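PDB 6GRH: microcin B17-processing protein McbD from Escherichia coli str. K-12 substr. MG1655, which takes part in processing the inactive microcin B17 precursor peptide McbA into the active antibiotic, and belongs to the YcaO family. Local coordinates for residues E[185-190]-E[315-320]; E[191-196]-E[254-259]. The protein carries 1 engineered substitution. All coordinates share one frame; numbering follows the deposited sequence. Where two conformers were deposited one is given.

Both contacts sit at the same edge of the chain, their centres about 11 Å apart, and meet in one apolar cluster: Leu317 CD2 of contact 1 lies 3.9 Å from Leu255 CD2 of contact 2, and Ile187 also reaches that leucine. The chain leaves strand 182-187 through 185-190 and continues directly in sequence into 191-196, so the two share one connection to helix 196-208. Contact 1 is the more superficial, a strand end against a loop with exposed acidic and polar neighbours. Contact 2 is buried, a loop against helix 251-275, and adds a cysteine sulfur to the aliphatic groups.

Contact 1 of 2, residues E[185-190]-E[315-320]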
loop_
_atom_site.group_PDB
_atom_site.type_symbol
_atom_site.label_atom_id
_atom_site.label_comp_id
_atom_site.label_asym_id
_atom_site.label_seq_id
_atom_site.Cartn_x
_atom_site.Cartn_y
_atom_site.Cartn_z
ATOM N N THR E 185 -35.321 -35.341 -29.360
ATOM C CA THR E 185 -36.362 -34.703 -28.570
ATOM C C THR E 185 -36.086 -33.213 -28.505
ATOM O O THR E 185 -34.973 -32.761 -28.805
ATOM C CB THR E 185 -36.393 -35.281 -27.139
ATOM O OG1 THR E 185 -37.719 -35.193 -26.595
ATOM C CG2 THR E 185 -35.421 -34.544 -26.247
ATOM N N GLU E 186 -37.117 -32.467 -28.130
ATOM C CA GLU E 186 -37.008 -31.040 -27.862
ATOM C C GLU E 186 -37.111 -30.840 -26.331
ATOM O O GLU E 186 -37.957 -31.447 -25.678
ATOM C CB GLU E 186 -38.109 -30.264 -28.587
ATOM C CG GLU E 186 -38.003 -28.756 -28.375
ATOM C CD GLU E 186 -39.012 -27.945 -29.149
ATOM O OE1 GLU E 186 -39.618 -28.472 -30.114
ATOM O OE2 GLU E 186 -39.161 -26.743 -28.809
ATOM N N ILE E 187 -36.255 -29.988 -25.782
ATOM C CA ILE E 187 -36.337 -29.563 -24.378
ATOM C C ILE E 187 -37.098 -28.256 -24.341
ATOM O O ILE E 187 -36.851 -27.388 -25.177
ATOM C CB ILE E 187 -34.960 -29.272 -23.761
ATOM C CG1 ILE E 187 -33.993 -30.435 -23.960
ATOM C CG2 ILE E 187 -35.092 -28.890 -22.292
ATOM C CD1 ILE E 187 -34.521 -31.757 -23.518
ATOM N N SER E 188 -37.974 -28.091 -23.353
ATOM C CA SER E 188 -38.820 -26.907 -23.293
ATOM C C SER E 188 -37.994 -25.641 -23.364
ATOM O O SER E 188 -36.979 -25.502 -22.669
ATOM C CB SER E 188 -39.637 -26.852 -22.013
ATOM O OG SER E 188 -40.373 -25.643 -21.978
ATOM N N SER E 189 -38.446 -24.716 -24.202
ATOM C CA SER E 189 -37.776 -23.442 -24.367
ATOM C C SER E 189 -37.943 -22.587 -23.103
ATOM O O SER E 189 -37.129 -21.713 -22.872
ATOM C CB SER E 189 -38.285 -22.721 -25.607
ATOM O OG SER E 189 -39.680 -22.582 -25.542
ATOM N N GLU E 190 -38.942 -22.891 -22.260
ATOM C CA GLU E 190 -39.086 -22.223 -20.957
ATOM C C GLU E 190 -38.371 -22.928 -19.797
ATOM O O GLU E 190 -38.561 -22.546 -18.652
ATOM C CB GLU E 190 -40.564 -22.037 -20.615
ATOM C CG GLU E 190 -41.294 -21.080 -21.543
ATOM C CD GLU E 190 -42.804 -21.138 -21.394
ATOM O OE1 GLU E 190 -43.331 -21.619 -20.356
ATOM O OE2 GLU E 190 -43.492 -20.701 -22.333
ATOM N N LEU E 315 -40.014 -31.436 -20.154
ATOM C CA LEU E 315 -40.128 -30.425 -19.089
ATOM C C LEU E 315 -39.089 -30.597 -17.976
ATOM O O LEU E 315 -38.947 -29.710 -17.132
ATOM C CB LEU E 315 -41.531 -30.461 -18.459
ATOM C CG LEU E 315 -42.774 -30.198 -19.306
ATOM C CD1 LEU E 315 -44.000 -30.161 -18.405
ATOM C CD2 LEU E 315 -42.668 -28.904 -20.093
ATOM N N THR E 316 -38.381 -31.731 -17.961
ATOM C CA THR E 316 -37.317 -32.015 -16.991
ATOM C C THR E 316 -36.105 -32.645 -17.689
ATOM O O THR E 316 -36.206 -33.123 -18.839
ATOM C CB THR E 316 -37.798 -32.966 -15.884
ATOM O OG1 THR E 316 -38.255 -34.188 -16.468
ATOM C CG2 THR E 316 -38.955 -32.335 -15.078
ATOM N N LEU E 317 -34.977 -32.666 -16.978
ATOM C CA LEU E 317 -33.701 -33.031 -17.561
ATOM C C LEU E 317 -33.135 -34.363 -17.060
ATOM O O LEU E 317 -31.927 -34.486 -16.870
ATOM C CB LEU E 317 -32.697 -31.895 -17.305
ATOM C CG LEU E 317 -33.185 -30.492 -17.697
ATOM C CD1 LEU E 317 -32.214 -29.439 -17.186
ATOM C CD2 LEU E 317 -33.383 -30.380 -19.208
ATOM N N GLU E 318 -33.977 -35.372 -16.896
ATOM C CA GLU E 318 -33.478 -36.690 -16.481
ATOM C C GLU E 318 -32.812 -37.514 -17.610
ATOM O O GLU E 318 -33.161 -37.377 -18.796
ATOM C CB GLU E 318 -34.568 -37.515 -15.810
ATOM C CG GLU E 318 -35.555 -38.228 -16.744
ATOM C CD GLU E 318 -36.619 -37.325 -17.343
ATOM O OE1 GLU E 318 -36.586 -36.095 -17.084
ATOM O OE2 GLU E 318 -37.481 -37.857 -18.081
ATOM N N GLU E 319 -31.861 -38.365 -17.226
ATOM C CA GLU E 319 -31.270 -39.352 -18.130
ATOM C C GLU E 319 -32.264 -40.490 -18.387
ATOM O O GLU E 319 -33.297 -40.586 -17.717
ATOM C CB GLU E 319 -29.976 -39.907 -17.524
ATOM C CG GLU E 319 -29.092 -38.820 -16.934
ATOM C CD GLU E 319 -29.147 -37.553 -17.764
ATOM O OE1 GLU E 319 -29.736 -37.588 -18.868
ATOM O OE2 GLU E 319 -28.604 -36.521 -17.327
ATOM N N ASN E 320 -31.946 -41.331 -19.370
ATOM C CA ASN E 320 -32.782 -42.494 -19.743
ATOM C C ASN E 320 -31.877 -43.726 -19.920
ATOM O O ASN E 320 -30.651 -43.653 -19.793
ATOM C CB ASN E 320 -33.606 -42.199 -21.018
ATOM C CG ASN E 320 -32.725 -41.988 -22.250
ATOM O OD1 ASN E 320 -32.197 -42.955 -22.826
ATOM N ND2 ASN E 320 -32.547 -40.722 -22.652
#
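Ile187 and Leu317 make the apolar centre of this contact. The isoleucine's CG2 branch meets the leucine CD2 methyl at 3.8 Å, and the two side chains cross at about a right angle, so they touch at a methyl instead of lying along each other. CG2 is set for this by standing anti to the backbone N, while CG1 swings round beside that nitrogen. A second, looser touch lies nearer the surface, where Ser188 CB rests 4.1 Å from Leu315 CD2. Leu315 starts out pointing away from 185-190, and only one of its terminal methyls comes back to meet the serine.

Two side-chain hydrogen bonds stay within their own segments. Ser188 turns its OG to its own chain and accepts the backbone N of Glu190 at 3.1 Å, with an N-H...O angle of 143°, a bent bond that closes an ST turn just past the strand end. In 315-320, Thr316 OG1 is hydrogen-bonded to Glu318 OE1 at 2.6 Å, meeting the syn side of the carboxylate from 27° out of its plane and tying two side chains within the loop.

Backbone hydrogen bonds of Glu186 and Ser188 with Lys314 hold the residue just before Leu315 beside the strand, and Arg212 pairs with the buried Glu186 carboxylate. The arrangement is that of a strand end in a mixed beta-sheet of the YcaO domain: 182-187 runs parallel to 307-308, and the loop that follows 307-308 stays alongside the end of 182-187, packing Leu315 and Leu317 against 185-190.

Contact 2 of 2, residues E[191-196]-E[254-259]; sequences IVTGIN and ALCKSV
Cys256 and Leu255, neighbours on helix 251-275, give the most surface to this contact, and each meets a different part of the loop. The cysteine sulfur points toward the loop and meets two of its side chains: Ile195 CD1 touches SG at 3.6 Å, and Thr193 CG2 lies more loosely at 4.3 Å. Ile195 reaches it with an extended CG1-CD1 arm (chi2 180°), which brings the terminal methyl to the sulfur.

Leu255 packs against Ile191, at the start of 191-196. Its CD2 methyl is 4.1 Å from Ile191 CG2, the two side chains sliding past each other in opposite directions, and Leu317 touches both of them.

Thr193 divides its side chain by chemistry. The methyl faces the helix, while OG1 accepts the backbone N of Ile195 at 3.1 Å in a fairly straight bond (160°), forming an ST turn, and is also hydrogen-bonded to Asp199 in the following helix. Held by both, the hydroxyl has little freedom to rotate, which should keep CG2 turned to the helix.

Ile195 is the N-cap residue of helix 196-208. The whole is a strand-to-helix connection whose ST turn leads into the new helix while its apolar side chains pack on helix 251-275.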
loop_
_atom_site.group_PDB
_atom_site.type_symbol
_atom_site.label_atom_id
_atom_site.label_comp_id
_atom_site.label_asym_id
_atom_site.label_seq_id
_atom_site.Cartn_x
_atom_site.Cartn_y
_atom_site.Cartn_z
ATOM N N ILE E 191 -37.514 -23.910 -20.096
ATOM C CA ILE E 191 -36.816 -24.707 -19.080
ATOM C C ILE E 191 -36.126 -23.819 -18.058
ATOM O O ILE E 191 -35.531 -22.809 -18.430
ATOM C CB ILE E 191 -35.764 -25.659 -19.726
ATOM C CG1 ILE E 191 -35.239 -26.694 -18.726
ATOM C CG2 ILE E 191 -34.576 -24.903 -20.348
ATOM C CD1 ILE E 191 -36.248 -27.770 -18.378
ATOM N N VAL E 192 -36.225 -24.194 -16.780
ATOM C CA VAL E 192 -35.477 -23.534 -15.695
ATOM C C VAL E 192 -34.449 -24.536 -15.169
ATOM O O VAL E 192 -34.825 -25.656 -14.807
ATOM C CB VAL E 192 -36.411 -23.062 -14.550
ATOM C CG1 VAL E 192 -35.600 -22.546 -13.358
ATOM C CG2 VAL E 192 -37.358 -21.984 -15.056
ATOM N N THR E 193 -33.167 -24.138 -15.144
ATOM C CA THR E 193 -32.087 -25.028 -14.705
ATOM C C THR E 193 -31.721 -24.918 -13.220
ATOM O O THR E 193 -31.076 -25.818 -12.697
ATOM C CB THR E 193 -30.795 -24.833 -15.534
ATOM O OG1 THR E 193 -30.144 -23.591 -15.188
ATOM C CG2 THR E 193 -31.084 -24.904 -17.048
ATOM N N GLY E 194 -32.071 -23.815 -12.553
ATOM C CA GLY E 194 -31.562 -23.542 -11.202
ATOM C C GLY E 194 -30.145 -22.989 -11.132
ATOM O O GLY E 194 -29.710 -22.547 -10.074
ATOM N N ILE E 195 -29.409 -22.972 -12.241
ATOM C CA ILE E 195 -28.055 -22.452 -12.233
ATOM C C ILE E 195 -28.147 -20.993 -12.682
ATOM O O ILE E 195 -28.565 -20.724 -13.816
ATOM C CB ILE E 195 -27.138 -23.276 -13.141
ATOM C CG1 ILE E 195 -27.135 -24.749 -12.677
ATOM C CG2 ILE E 195 -25.736 -22.667 -13.138
ATOM C CD1 ILE E 195 -26.265 -25.672 -13.501
ATOM N N ASN E 196 -27.768 -20.071 -11.792
ATOM C CA ASN E 196 -28.048 -18.644 -11.971
ATOM C C ASN E 196 -27.551 -18.077 -13.316
ATOM O O ASN E 196 -28.310 -17.387 -13.991
ATOM C CB ASN E 196 -27.492 -17.795 -10.801
ATOM C CG ASN E 196 -28.441 -17.749 -9.608
ATOM O OD1 ASN E 196 -29.401 -18.513 -9.525
ATOM N ND2 ASN E 196 -28.192 -16.830 -8.695
ATOM N N ALA E 254 -24.904 -30.949 -20.381
ATOM C CA ALA E 254 -24.821 -30.644 -21.816
ATOM C C ALA E 254 -25.620 -29.383 -22.138
ATOM O O ALA E 254 -25.138 -28.508 -22.861
ATOM C CB ALA E 254 -25.299 -31.824 -22.656
ATOM N N LEU E 255 -26.815 -29.264 -21.568
ATOM C CA LEU E 255 -27.657 -28.088 -21.815
ATOM C C LEU E 255 -26.982 -26.825 -21.293
ATOM O O LEU E 255 -26.950 -25.812 -21.989
ATOM C CB LEU E 255 -29.055 -28.233 -21.200
ATOM C CG LEU E 255 -29.987 -27.007 -21.224
ATOM C CD1 LEU E 255 -29.998 -26.343 -22.593
ATOM C CD2 LEU E 255 -31.407 -27.403 -20.847
ATOM N N CYS E 256 -26.440 -26.888 -20.073
ATOM C CA CYS E 256 -25.773 -25.723 -19.490
ATOM C C CYS E 256 -24.575 -25.281 -20.312
ATOM O O CYS E 256 -24.500 -24.111 -20.674
ATOM C CB CYS E 256 -25.424 -25.945 -18.004
ATOM S SG CYS E 256 -26.924 -26.144 -16.999
ATOM N N LYS E 257 -23.688 -26.213 -20.667
ATOM C CA LYS E 257 -22.563 -25.882 -21.535
ATOM C C LYS E 257 -23.039 -25.313 -22.891
ATOM O O LYS E 257 -22.511 -24.326 -23.371
ATOM C CB LYS E 257 -21.627 -27.088 -21.746
ATOM C CG LYS E 257 -20.922 -27.586 -20.470
ATOM C CD LYS E 257 -19.475 -28.056 -20.744
ATOM N N SER E 258 -24.060 -25.921 -23.480
ATOM C CA SER E 258 -24.597 -25.449 -24.772
ATOM C C SER E 258 -25.072 -23.981 -24.733
ATOM O O SER E 258 -24.782 -23.193 -25.639
ATOM C CB SER E 258 -25.736 -26.349 -25.231
ATOM O OG SER E 258 -26.206 -25.937 -26.486
ATOM N N VAL E 259 -25.785 -23.634 -23.670
ATOM C CA VAL E 259 -26.265 -22.270 -23.476
ATOM C C VAL E 259 -25.086 -21.274 -23.399
ATOM O O VAL E 259 -25.130 -20.203 -24.015
ATOM C CB VAL E 259 -27.180 -22.187 -22.240
ATOM C CG1 VAL E 259 -27.488 -20.754 -21.815
ATOM C CG2 VAL E 259 -28.463 -22.924 -22.533
#